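Local coordinates for protein tail component (Lactobacillus phage J-1, PDB 5LY8) that probably recognises carbohydrate on the host bacterial surface, as the second carbohydrate-binding module of the phage's evolved distal tail protein, and binds magnesium, at residues A[59-64]-A[224-229]; A[96-101]-A[112-117]; A[24-29]-A[76-81]; A[124-129]-A[168-173]. All blocks are in the same frame, centred on the assembly; numbering follows the deposited sequence. Where two conformers were deposited one is given.

Contact 1: residues A[59-64]-A[224-229]; sequences GIAYPS and INWQDS. With MG (magnesium ion), chain C.
A magnesium site and a short antiparallel bridge join residues 59-64 to residues 224-229. The magnesium ion is bound by G59 O and Q227 O, each at 2.3 Å. Three waters and D21 O complete six ligands, and one of these waters also donates to D228 OD1. The two carbonyl oxygens are close because both bind the same ion. Next to the metal, A61 and W226 form a hydrogen-bonded antiparallel pair. A61 N reaches W226 O at 2.8 Å, and W226 N reaches A61 O at 2.9 Å.

The N225 amide is held by its own strand: Q227 NE2 gives a nearly straight bond of 2.8 Å to N225 OD1. The methyl I60 CG2 sits in the angle between N225 and Y62. It is 3.5 Å from N225 CB and also lies over the rim of one Y62 ring face. The Y62 ring runs alongside N225, with ring and amide planes 69° apart. I60 CG1 and CD1 lie along the Q227 side chain. At the far end, one water donates to both P63 O and I224 O.

Strand 60-63 also pairs with strand 54-57, antiparallel, in a small two-stranded sheet. Strand 223-238 lies between strands 11-20 and 94-103 in its sheet. W226 turns inward from it, its ring meeting those of F22, F114 and F213, and its NE1 donates a hydrogen bond to N98 OD1.

Contact 2: residues A[96-101]-A[112-117]; sequences FVNRVN and FEFNLT
F96, N98 and V100 of one sheet face F112, F114 and L116 of the other across the buried core of a beta-sandwich, in keeping with the concanavalin-like clan of this module. The strand axes run nearly antiparallel, 9.0 Å apart. This is too far for strand pairing, and side chains fill the gap.

The packing is tight around N98. Its amide is stacked on the F114 ring, with the two planes 7° apart. N98 CB stands over the middle of that ring, 3.5 Å from the centroid, and N98 CG is 3.4 Å from F114 CD1. With CG anti to its carbonyl carbon (chi1 -76°), N98 lays the amide along the ring. N98 OD1 is hydrogen-bonded to S229 OG as well as to W226, and two partners fix the rotation of this buried amide. The F96 ring is covered on both faces. N98 ND2 lies over one, and L116 CD2 over the other, 3.7 Å from the ring centroid in a CH-pi contact. The backbone of F114 and N115 meets the edge of this ring.

The contact is looser toward V100 and F112, whose CA atoms are 9.9 Å apart. There V100 CG2 meets the end of the F112 ring at 3.9 Å from CE2. On the outer side of strand 94-103, R99 turns from the core and is partly exposed. The other methyl of V100, CG1, lies at the edge of the F114 ring, 3.7 Å from F114 CZ.

Contact 3: residues A[24-29]-A[76-81]; sequences QTPTGV and PSMSGT
V29 and P26 close over M78, the buried side chain at the middle of this contact. V29 CB is 3.8 Å from M78 CG, and V29 CG2 is 3.9 Å from M78 SD. The two side chains meet at a slant. P26 crosses the end of the methionine at about a right angle, with CG 3.8 Å from M78 CE. M78 runs extended as far as the sulfur and then bends (chi3 -69°), which brings its methyl to the proline ring.

The backbones come close beside this apolar patch. V29 CA is 3.2 Å from S79 O, a strongly bent CA-H...O contact. Further along, one water joins the segments: it donates to G28 O at 2.7 Å and accepts from T81 N at 2.9 Å.

In the next shell, L20, Y56 and W209 also touch M78. W209 touches V29 as well, and L20 and Y56 touch P26. Backbone hydrogen bonds tie S79 to T30 and M78 to A211. They hold strand 73-81 between strands 30-31 and 208-216. The arrangement is that of a loop folding over the flank of a beta-sandwich sheet, just before its chain joins that sheet as an antiparallel strand.

Contact 4: residues A[124-129]-A[168-173]; sequences ASLALF and YNAVIT
S125 OG shares a hydrogen bond with N115 OD1 within the sheet of strands 110-118 and 121-130, while on the other side of strand 121-130 L126 and A124 pack against I172 and A170. On the opposing strand, A170 N makes a backbone hydrogen bond to N98 O, within its own sheet.

The side chains that meet between the two sheets are apolar. L126 has the largest share, with I172 next. L126 CG is anti to the backbone N (chi1 -174°). One methyl, CD1, reaches the opposing backbone, and the other meets the A170 methyl. L126 CD1 touches the V171 backbone, 3.4 Å from V171 O and 3.6 Å from V171 N. L126 CD2 is 4.0 Å from A170 CB. I172 comes back the other way. Its CG1 is 3.9 Å from L126 CB, and its CD1 ends 4.2 Å from A124 CB. I172 thus fits against the base of L126, and L126 against the backbone before I172.

The strand axes lie 8.1 Å apart and run nearly antiparallel. F140 also touches L126, and F114 touches A170. Strand 121-130 lies between strands 110-118 and 138-144 in one sheet. Strand 166-175 lies between strands 94-103 and 178-185 in the other.

All four contacts belong to one beta-sandwich module without helices. Contacts 2 and 4 are neighbours in its core, with centres about 5 Å apart. Each joins the two main sheets, through adjacent strands: 94-103 and 166-175 in one, 110-118 and 121-130 in the other. The centres of contacts 1 and 2 are about 11 Å apart, and strand 223-238 pairs with strand 94-103. The centre of contact 3 is about 12 Å from that of contact 1 and about 18 Å from that of contact 4. W226 and M78 touch between contacts 1 and 3. Along the chain, contacts 3, 2 and 4 come in series. Contact 1 encloses 2 and 4 and crosses 3, so its magnesium site ties early chain to late.

Contact 1: residues A[59-64]-A[224-229]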
loop_
_atom_site.group_PDB
_atom_site.type_symbol
_atom_site.label_atom_id
_atom_site.label_comp_id
_atom_site.label_asym_id
_atom_site.label_seq_id
_atom_site.Cartn_x
_atom_site.Cartn_y
_atom_site.Cartn_z
ATOM N N GLY A 59 2.348 -19.266 3.912
ATOM C CA GLY A 59 1.463 -18.443 3.088
ATOM C C GLY A 59 1.552 -16.971 3.422
ATOM O O GLY A 59 0.608 -16.202 3.176
ATOM N N ILE A 60 2.699 -16.560 3.981
ATOM C CA ILE A 60 2.910 -15.201 4.451
ATOM C C ILE A 60 4.286 -14.688 4.026
ATOM O O ILE A 60 5.281 -15.418 4.101
ATOM C CB ILE A 60 2.779 -15.178 5.988
ATOM C CG1 ILE A 60 1.373 -15.632 6.453
ATOM C CG2 ILE A 60 3.132 -13.768 6.531
ATOM C CD1 ILE A 60 1.312 -16.023 8.013
ATOM N N ALA A 61 4.328 -13.432 3.566
ATOM C CA ALA A 61 5.571 -12.749 3.234
ATOM C C ALA A 61 6.025 -11.915 4.426
ATOM O O ALA A 61 5.241 -11.106 4.971
ATOM C CB ALA A 61 5.395 -11.875 2.009
ATOM N N TYR A 62 7.307 -12.070 4.807
ATOM C CA TYR A 62 7.910 -11.366 5.927
ATOM C C TYR A 62 8.994 -10.452 5.379
ATOM O O TYR A 62 10.061 -10.921 4.993
ATOM C CB TYR A 62 8.510 -12.384 6.910
ATOM C CG TYR A 62 7.467 -13.229 7.605
ATOM C CD1 TYR A 62 6.796 -12.758 8.733
ATOM C CD2 TYR A 62 7.113 -14.474 7.109
ATOM C CE1 TYR A 62 5.822 -13.526 9.367
ATOM C CE2 TYR A 62 6.153 -15.252 7.739
ATOM C CZ TYR A 62 5.507 -14.777 8.858
ATOM O OH TYR A 62 4.538 -15.574 9.418
ATOM N N PRO A 63 8.719 -9.146 5.253
ATOM C CA PRO A 63 9.764 -8.258 4.740
ATOM C C PRO A 63 10.945 -8.191 5.712
ATOM O O PRO A 63 10.750 -8.210 6.931
ATOM C CB PRO A 63 9.071 -6.904 4.603
ATOM C CG PRO A 63 7.828 -6.989 5.358
ATOM C CD PRO A 63 7.480 -8.435 5.609
ATOM N N SER A 64 12.174 -8.200 5.183
ATOM C CA SER A 64 13.390 -8.067 5.997
ATOM C C SER A 64 14.080 -6.709 5.955
ATOM O O SER A 64 14.372 -6.213 4.858
ATOM C CB SER A 64 14.430 -9.057 5.525
ATOM O OG SER A 64 15.536 -9.046 6.418
ATOM N N ILE A 224 5.511 -6.782 11.101
ATOM C CA ILE A 224 4.723 -6.649 9.895
ATOM C C ILE A 224 4.833 -7.876 9.029
ATOM O O ILE A 224 5.930 -8.378 8.804
ATOM C CB ILE A 224 5.168 -5.360 9.118
ATOM C CG1 ILE A 224 4.386 -5.135 7.817
ATOM C CG2 ILE A 224 6.676 -5.318 8.847
ATOM C CD1 ILE A 224 2.912 -4.940 7.995
ATOM N N ASN A 225 3.685 -8.359 8.537
ATOM C CA ASN A 225 3.713 -9.419 7.560
ATOM C C ASN A 225 2.582 -9.211 6.561
ATOM O O ASN A 225 1.631 -8.471 6.847
ATOM C CB ASN A 225 3.777 -10.806 8.192
ATOM C CG ASN A 225 2.559 -11.263 8.912
ATOM O OD1 ASN A 225 1.466 -11.303 8.333
ATOM N ND2 ASN A 225 2.720 -11.592 10.192
ATOM N N TRP A 226 2.710 -9.800 5.369
ATOM C CA TRP A 226 1.828 -9.533 4.234
ATOM C C TRP A 226 1.328 -10.886 3.772
ATOM O O TRP A 226 2.118 -11.751 3.382
ATOM C CB TRP A 226 2.685 -8.838 3.188
ATOM C CG TRP A 226 2.031 -8.442 1.899
ATOM C CD1 TRP A 226 0.716 -8.124 1.678
ATOM C CD2 TRP A 226 2.720 -8.207 0.666
ATOM N NE1 TRP A 226 0.550 -7.707 0.369
ATOM C CE2 TRP A 226 1.765 -7.762 -0.269
ATOM C CE3 TRP A 226 4.054 -8.366 0.251
ATOM C CZ2 TRP A 226 2.104 -7.483 -1.598
ATOM C CZ3 TRP A 226 4.395 -8.066 -1.053
ATOM C CH2 TRP A 226 3.428 -7.635 -1.965
ATOM N N GLN A 227 0.013 -11.115 3.910
ATOM C CA GLN A 227 -0.552 -12.457 3.750
ATOM C C GLN A 227 -1.250 -12.713 2.430
ATOM O O GLN A 227 -1.463 -13.878 2.085
ATOM C CB GLN A 227 -1.508 -12.794 4.919
ATOM C CG GLN A 227 -0.898 -12.447 6.288
ATOM C CD GLN A 227 -1.443 -13.189 7.485
ATOM O OE1 GLN A 227 -2.408 -13.990 7.391
ATOM N NE2 GLN A 227 -0.785 -12.956 8.634
ATOM N N ASP A 228 -1.600 -11.664 1.679
ATOM C CA ASP A 228 -2.339 -11.844 0.439
ATOM C C ASP A 228 -2.316 -10.531 -0.301
ATOM O O ASP A 228 -2.303 -9.455 0.318
ATOM C CB ASP A 228 -3.807 -12.242 0.751
ATOM C CG ASP A 228 -4.541 -12.847 -0.428
ATOM O OD1 ASP A 228 -4.290 -14.028 -0.737
ATOM O OD2 ASP A 228 -5.292 -12.102 -1.108
ATOM N N SER A 229 -2.335 -10.603 -1.635
ATOM C CA SER A 229 -2.400 -9.407 -2.464
ATOM C C SER A 229 -3.175 -9.705 -3.732
ATOM O O SER A 229 -2.921 -10.731 -4.372
ATOM C CB SER A 229 -0.989 -8.970 -2.863
ATOM O OG SER A 229 -0.973 -7.711 -3.527
HETATM MG MG MG C . -1.398 -16.207 2.039
HETATM O O HOH W 1 8.712 -8.977 8.710
HETATM O O HOH W 2 -3.601 -15.960 1.044
HETATM O O HOH W 3 -1.835 -18.645 1.789
HETATM O O HOH W 4 -2.594 -16.810 4.077
#

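Contact 2: residues A[96-101]-A[112-117]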
loop_
_atom_site.group_PDB
_atom_site.type_symbol
_atom_site.label_atom_id
_atom_site.label_comp_id
_atom_site.label_asym_id
_atom_site.label_seq_id
_atom_site.Cartn_x
_atom_site.Cartn_y
_atom_site.Cartn_z
ATOM N N PHE A 96 -7.980 -2.871 -5.066
ATOM C CA PHE A 96 -6.611 -3.343 -4.810
ATOM C C PHE A 96 -6.549 -3.683 -3.342
ATOM O O PHE A 96 -6.691 -2.776 -2.517
ATOM C CB PHE A 96 -5.675 -2.197 -5.172
ATOM C CG PHE A 96 -4.206 -2.361 -4.916
ATOM C CD1 PHE A 96 -3.522 -3.512 -5.319
ATOM C CD2 PHE A 96 -3.468 -1.325 -4.381
ATOM C CE1 PHE A 96 -2.137 -3.621 -5.162
ATOM C CE2 PHE A 96 -2.087 -1.439 -4.210
ATOM C CZ PHE A 96 -1.419 -2.576 -4.624
ATOM N N VAL A 97 -6.406 -4.972 -3.021
ATOM C CA VAL A 97 -6.591 -5.465 -1.657
ATOM C C VAL A 97 -5.347 -6.156 -1.171
ATOM O O VAL A 97 -4.867 -7.097 -1.838
ATOM C CB VAL A 97 -7.799 -6.438 -1.618
ATOM C CG1 VAL A 97 -8.070 -6.933 -0.192
ATOM C CG2 VAL A 97 -9.062 -5.778 -2.191
ATOM N N ASN A 98 -4.860 -5.752 0.004
ATOM C CA ASN A 98 -3.652 -6.318 0.577
ATOM C C ASN A 98 -3.879 -6.653 2.025
ATOM O O ASN A 98 -4.191 -5.760 2.820
ATOM C CB ASN A 98 -2.523 -5.326 0.434
ATOM C CG ASN A 98 -2.012 -5.293 -0.976
ATOM O OD1 ASN A 98 -1.291 -6.193 -1.386
ATOM N ND2 ASN A 98 -2.425 -4.300 -1.762
ATOM N N ARG A 99 -3.751 -7.935 2.370
ATOM C CA ARG A 99 -3.948 -8.386 3.750
ATOM C C ARG A 99 -2.633 -8.338 4.487
ATOM O O ARG A 99 -1.639 -8.876 3.993
ATOM C CB ARG A 99 -4.497 -9.812 3.761
ATOM C CG ARG A 99 -4.783 -10.288 5.175
ATOM C CD ARG A 99 -5.604 -11.552 5.183
ATOM N NE ARG A 99 -5.666 -12.070 6.550
ATOM C CZ ARG A 99 -6.666 -12.797 7.039
ATOM N NH1 ARG A 99 -7.709 -13.107 6.273
ATOM N NH2 ARG A 99 -6.639 -13.204 8.306
ATOM N N VAL A 100 -2.626 -7.731 5.680
ATOM C CA VAL A 100 -1.419 -7.625 6.495
ATOM C C VAL A 100 -1.743 -8.026 7.930
ATOM O O VAL A 100 -2.905 -8.033 8.360
ATOM C CB VAL A 100 -0.829 -6.178 6.489
ATOM C CG1 VAL A 100 -0.333 -5.785 5.096
ATOM C CG2 VAL A 100 -1.841 -5.148 7.013
ATOM N N ASN A 101 -0.695 -8.329 8.683
ATOM C CA ASN A 101 -0.786 -8.462 10.115
ATOM C C ASN A 101 0.261 -7.473 10.625
ATOM O O ASN A 101 1.419 -7.508 10.197
ATOM C CB ASN A 101 -0.502 -9.880 10.569
ATOM C CG ASN A 101 -0.647 -10.053 12.069
ATOM O OD1 ASN A 101 -1.625 -10.649 12.565
ATOM N ND2 ASN A 101 0.290 -9.590 12.814
ATOM N N PHE A 112 4.396 0.975 5.889
ATOM C CA PHE A 112 4.143 0.291 4.629
ATOM C C PHE A 112 3.398 1.208 3.695
ATOM O O PHE A 112 2.679 2.110 4.136
ATOM C CB PHE A 112 3.461 -1.085 4.746
ATOM C CG PHE A 112 2.069 -1.134 5.309
ATOM C CD1 PHE A 112 0.991 -0.620 4.596
ATOM C CD2 PHE A 112 1.806 -1.824 6.482
ATOM C CE1 PHE A 112 -0.310 -0.720 5.097
ATOM C CE2 PHE A 112 0.497 -1.975 6.947
ATOM C CZ PHE A 112 -0.552 -1.442 6.241
ATOM N N GLU A 113 3.615 0.990 2.397
ATOM C CA GLU A 113 2.885 1.647 1.320
ATOM C C GLU A 113 2.334 0.602 0.392
ATOM O O GLU A 113 3.063 -0.314 -0.011
ATOM C CB GLU A 113 3.777 2.596 0.509
ATOM C CG GLU A 113 4.258 3.798 1.293
ATOM C CD GLU A 113 5.104 4.758 0.489
ATOM O OE1 GLU A 113 5.286 4.552 -0.740
ATOM O OE2 GLU A 113 5.611 5.727 1.113
ATOM N N PHE A 114 1.063 0.763 0.010
ATOM C CA PHE A 114 0.444 0.025 -1.088
ATOM C C PHE A 114 0.081 1.090 -2.119
ATOM O O PHE A 114 -0.778 1.949 -1.868
ATOM C CB PHE A 114 -0.759 -0.801 -0.646
ATOM C CG PHE A 114 -0.346 -1.955 0.240
ATOM C CD1 PHE A 114 0.385 -3.007 -0.274
ATOM C CD2 PHE A 114 -0.639 -1.956 1.592
ATOM C CE1 PHE A 114 0.802 -4.066 0.551
ATOM C CE2 PHE A 114 -0.238 -3.026 2.418
ATOM C CZ PHE A 114 0.468 -4.080 1.883
ATOM N N ASN A 115 0.786 1.059 -3.263
ATOM C CA ASN A 115 0.727 2.102 -4.272
ATOM C C ASN A 115 0.259 1.615 -5.607
ATOM O O ASN A 115 0.611 0.505 -6.025
ATOM C CB ASN A 115 2.163 2.663 -4.461
ATOM C CG ASN A 115 2.724 3.273 -3.207
ATOM O OD1 ASN A 115 1.968 3.675 -2.327
ATOM N ND2 ASN A 115 4.040 3.325 -3.083
ATOM N N LEU A 116 -0.518 2.469 -6.284
ATOM C CA LEU A 116 -0.934 2.267 -7.672
ATOM C C LEU A 116 -0.296 3.396 -8.466
ATOM O O LEU A 116 -0.304 4.560 -8.034
ATOM C CB LEU A 116 -2.453 2.262 -7.809
ATOM C CG LEU A 116 -3.109 1.071 -7.101
ATOM C CD1 LEU A 116 -4.587 1.255 -7.015
ATOM C CD2 LEU A 116 -2.773 -0.273 -7.781
ATOM N N THR A 117 0.265 3.043 -9.626
ATOM C CA THR A 117 1.065 3.963 -10.417
ATOM C C THR A 117 0.652 3.993 -11.859
ATOM O O THR A 117 -0.061 3.103 -12.326
ATOM C CB THR A 117 2.556 3.549 -10.290
ATOM O OG1 THR A 117 2.768 2.252 -10.868
ATOM C CG2 THR A 117 3.040 3.531 -8.831
#

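Contact 3: residues A[24-29]-A[76-81]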
loop_
_atom_site.group_PDB
_atom_site.type_symbol
_atom_site.label_atom_id
_atom_site.label_comp_id
_atom_site.label_asym_id
_atom_site.label_seq_id
_atom_site.Cartn_x
_atom_site.Cartn_y
_atom_site.Cartn_z
ATOM N N GLN A 24 3.994 -20.009 -2.442
ATOM C CA GLN A 24 5.217 -20.180 -3.190
ATOM C C GLN A 24 5.742 -18.787 -3.560
ATOM O O GLN A 24 4.986 -17.824 -3.572
ATOM C CB GLN A 24 5.000 -20.942 -4.491
ATOM C CG GLN A 24 4.228 -20.245 -5.622
ATOM C CD GLN A 24 2.670 -20.086 -5.529
ATOM O OE1 GLN A 24 2.102 -20.544 -4.512
ATOM N NE2 GLN A 24 1.944 -19.577 -6.703
ATOM N N THR A 25 7.026 -18.706 -3.868
ATOM C CA THR A 25 7.653 -17.475 -4.308
ATOM C C THR A 25 6.825 -16.817 -5.425
ATOM O O THR A 25 6.452 -17.453 -6.378
ATOM C CB THR A 25 9.093 -17.710 -4.832
ATOM O OG1 THR A 25 9.912 -18.220 -3.786
ATOM C CG2 THR A 25 9.722 -16.461 -5.291
ATOM N N PRO A 26 6.465 -15.556 -5.201
ATOM C CA PRO A 26 5.671 -14.851 -6.212
ATOM C C PRO A 26 6.332 -14.834 -7.590
ATOM O O PRO A 26 7.556 -14.725 -7.701
ATOM C CB PRO A 26 5.623 -13.434 -5.670
ATOM C CG PRO A 26 5.718 -13.604 -4.196
ATOM C CD PRO A 26 6.714 -14.710 -4.025
ATOM N N THR A 27 5.504 -14.929 -8.622
ATOM C CA THR A 27 5.931 -14.808 -10.010
ATOM C C THR A 27 5.194 -13.609 -10.607
ATOM O O THR A 27 4.226 -13.118 -10.042
ATOM C CB THR A 27 5.634 -16.097 -10.807
ATOM O OG1 THR A 27 4.222 -16.297 -10.847
ATOM C CG2 THR A 27 6.334 -17.326 -10.236
ATOM N N GLY A 28 5.690 -13.135 -11.747
ATOM C CA GLY A 28 5.111 -12.008 -12.464
ATOM C C GLY A 28 5.249 -10.715 -11.702
ATOM O O GLY A 28 4.388 -9.829 -11.815
ATOM N N VAL A 29 6.328 -10.605 -10.919
ATOM C CA VAL A 29 6.613 -9.425 -10.105
ATOM C C VAL A 29 8.082 -9.062 -10.205
ATOM O O VAL A 29 8.918 -9.897 -10.605
ATOM C CB VAL A 29 6.230 -9.615 -8.612
ATOM C CG1 VAL A 29 4.739 -9.812 -8.436
ATOM C CG2 VAL A 29 7.033 -10.728 -7.936
ATOM N N PRO A 76 12.217 -3.679 1.726
ATOM C CA PRO A 76 11.919 -4.349 0.456
ATOM C C PRO A 76 10.648 -3.880 -0.212
ATOM O O PRO A 76 9.708 -3.464 0.467
ATOM C CB PRO A 76 11.806 -5.827 0.854
ATOM C CG PRO A 76 11.371 -5.787 2.258
ATOM C CD PRO A 76 12.064 -4.590 2.876
ATOM N N SER A 77 10.633 -3.961 -1.535
ATOM C CA SER A 77 9.438 -3.701 -2.306
ATOM C C SER A 77 9.200 -4.781 -3.324
ATOM O O SER A 77 10.143 -5.480 -3.764
ATOM C CB SER A 77 9.478 -2.340 -2.987
ATOM O OG SER A 77 10.269 -2.418 -4.162
ATOM N N MET A 78 7.943 -4.883 -3.744
ATOM C CA MET A 78 7.501 -5.806 -4.777
ATOM C C MET A 78 6.555 -5.031 -5.673
ATOM O O MET A 78 5.730 -4.251 -5.174
ATOM C CB MET A 78 6.817 -7.012 -4.145
ATOM C CG MET A 78 6.485 -8.106 -5.146
ATOM S SD MET A 78 5.839 -9.595 -4.371
ATOM C CE MET A 78 7.314 -10.168 -3.532
ATOM N N SER A 79 6.679 -5.233 -6.996
ATOM C CA SER A 79 5.872 -4.500 -7.967
ATOM C C SER A 79 5.402 -5.406 -9.069
ATOM O O SER A 79 6.051 -6.398 -9.374
ATOM C CB SER A 79 6.705 -3.387 -8.608
ATOM O OG SER A 79 7.122 -2.445 -7.637
ATOM N N GLY A 80 4.348 -4.976 -9.743
ATOM C CA GLY A 80 3.845 -5.696 -10.909
ATOM C C GLY A 80 3.164 -4.741 -11.862
ATOM O O GLY A 80 2.882 -3.582 -11.526
ATOM N N THR A 81 2.881 -5.241 -13.053
ATOM C CA THR A 81 2.211 -4.476 -14.101
ATOM C C THR A 81 0.733 -4.795 -14.161
ATOM O O THR A 81 0.311 -5.917 -13.842
ATOM C CB THR A 81 2.893 -4.651 -15.449
ATOM O OG1 THR A 81 2.738 -6.000 -15.853
ATOM C CG2 THR A 81 4.341 -4.245 -15.410
HETATM O O HOH W 5 4.011 -7.837 -13.645
#

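Contact 4: residues A[124-129]-A[168-173]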
loop_
_atom_site.group_PDB
_atom_site.type_symbol
_atom_site.label_atom_id
_atom_site.label_comp_id
_atom_site.label_asym_id
_atom_site.label_seq_id
_atom_site.Cartn_x
_atom_site.Cartn_y
_atom_site.Cartn_z
ATOM N N ALA A 124 -2.150 6.614 -6.623
ATOM C CA ALA A 124 -2.724 6.530 -5.274
ATOM C C ALA A 124 -1.761 5.797 -4.369
ATOM O O ALA A 124 -1.133 4.824 -4.796
ATOM C CB ALA A 124 -4.080 5.802 -5.300
ATOM N N SER A 125 -1.660 6.245 -3.104
ATOM C CA SER A 125 -0.780 5.617 -2.128
ATOM C C SER A 125 -1.455 5.518 -0.789
ATOM O O SER A 125 -1.835 6.553 -0.198
ATOM C CB SER A 125 0.517 6.413 -1.983
ATOM O OG SER A 125 1.320 5.853 -0.946
ATOM N N LEU A 126 -1.632 4.265 -0.323
ATOM C CA LEU A 126 -2.176 3.979 1.002
ATOM C C LEU A 126 -0.990 3.692 1.929
ATOM O O LEU A 126 -0.181 2.821 1.605
ATOM C CB LEU A 126 -3.110 2.766 0.921
ATOM C CG LEU A 126 -3.888 2.397 2.187
ATOM C CD1 LEU A 126 -5.065 1.493 1.825
ATOM C CD2 LEU A 126 -3.009 1.695 3.249
ATOM N N ALA A 127 -0.869 4.407 3.037
ATOM C CA ALA A 127 0.218 4.149 3.977
ATOM C C ALA A 127 -0.294 3.913 5.366
ATOM O O ALA A 127 -1.318 4.468 5.774
ATOM C CB ALA A 127 1.232 5.301 3.976
ATOM N N LEU A 128 0.440 3.070 6.114
ATOM C CA LEU A 128 0.297 2.945 7.549
ATOM C C LEU A 128 1.688 3.140 8.121
ATOM O O LEU A 128 2.649 2.580 7.577
ATOM C CB LEU A 128 -0.253 1.578 7.975
ATOM C CG LEU A 128 -0.546 1.419 9.459
ATOM C CD1 LEU A 128 -1.761 2.254 9.900
ATOM C CD2 LEU A 128 -0.793 -0.040 9.825
ATOM N N PHE A 129 1.828 3.920 9.178
ATOM C CA PHE A 129 3.150 4.116 9.736
ATOM C C PHE A 129 3.113 4.491 11.224
ATOM O O PHE A 129 2.183 5.045 11.717
ATOM C CB PHE A 129 3.948 5.178 8.942
ATOM C CG PHE A 129 3.298 6.531 8.920
ATOM C CD1 PHE A 129 2.357 6.883 7.931
ATOM C CD2 PHE A 129 3.618 7.473 9.885
ATOM C CE1 PHE A 129 1.788 8.176 7.959
ATOM C CE2 PHE A 129 3.025 8.719 9.882
ATOM C CZ PHE A 129 2.148 9.046 8.939
ATOM N N TYR A 168 -5.441 -6.959 9.170
ATOM C CA TYR A 168 -6.165 -5.904 8.481
ATOM C C TYR A 168 -6.144 -6.122 6.983
ATOM O O TYR A 168 -5.183 -6.697 6.454
ATOM C CB TYR A 168 -5.469 -4.534 8.748
ATOM C CG TYR A 168 -5.601 -4.021 10.166
ATOM C CD1 TYR A 168 -4.704 -4.408 11.158
ATOM C CD2 TYR A 168 -6.655 -3.184 10.528
ATOM C CE1 TYR A 168 -4.867 -3.996 12.479
ATOM C CE2 TYR A 168 -6.779 -2.709 11.826
ATOM C CZ TYR A 168 -5.904 -3.139 12.796
ATOM O OH TYR A 168 -6.056 -2.707 14.090
ATOM N N ASN A 169 -7.199 -5.651 6.295
ATOM C CA ASN A 169 -7.182 -5.558 4.841
ATOM C C ASN A 169 -6.995 -4.092 4.490
ATOM O O ASN A 169 -7.828 -3.259 4.854
ATOM C CB ASN A 169 -8.465 -6.082 4.195
ATOM C CG ASN A 169 -8.481 -7.578 4.048
ATOM O OD1 ASN A 169 -9.522 -8.238 4.257
ATOM N ND2 ASN A 169 -7.361 -8.157 3.685
ATOM N N ALA A 170 -5.893 -3.758 3.821
ATOM C CA ALA A 170 -5.630 -2.405 3.326
ATOM C C ALA A 170 -6.141 -2.368 1.902
ATOM O O ALA A 170 -5.712 -3.168 1.059
ATOM C CB ALA A 170 -4.136 -2.091 3.370
ATOM N N VAL A 171 -7.106 -1.476 1.622
ATOM C CA VAL A 171 -7.783 -1.483 0.340
ATOM C C VAL A 171 -7.784 -0.119 -0.298
ATOM O O VAL A 171 -8.027 0.897 0.373
ATOM C CB VAL A 171 -9.257 -1.943 0.544
ATOM C CG1 VAL A 171 -9.981 -2.076 -0.794
ATOM C CG2 VAL A 171 -9.341 -3.245 1.343
ATOM N N ILE A 172 -7.548 -0.083 -1.618
ATOM C CA ILE A 172 -7.786 1.104 -2.422
ATOM C C ILE A 172 -8.846 0.718 -3.458
ATOM O O ILE A 172 -8.680 -0.286 -4.164
ATOM C CB ILE A 172 -6.535 1.641 -3.145
ATOM C CG1 ILE A 172 -5.367 1.818 -2.177
ATOM C CG2 ILE A 172 -6.888 2.972 -3.833
ATOM C CD1 ILE A 172 -4.129 2.323 -2.872
ATOM N N THR A 173 -9.933 1.475 -3.541
ATOM C CA THR A 173 -10.982 1.221 -4.530
ATOM C C THR A 173 -11.242 2.509 -5.308
ATOM O O THR A 173 -11.158 3.598 -4.742
ATOM C CB THR A 173 -12.286 0.713 -3.864
ATOM O OG1 THR A 173 -11.993 -0.343 -2.959
ATOM C CG2 THR A 173 -13.297 0.190 -4.868
#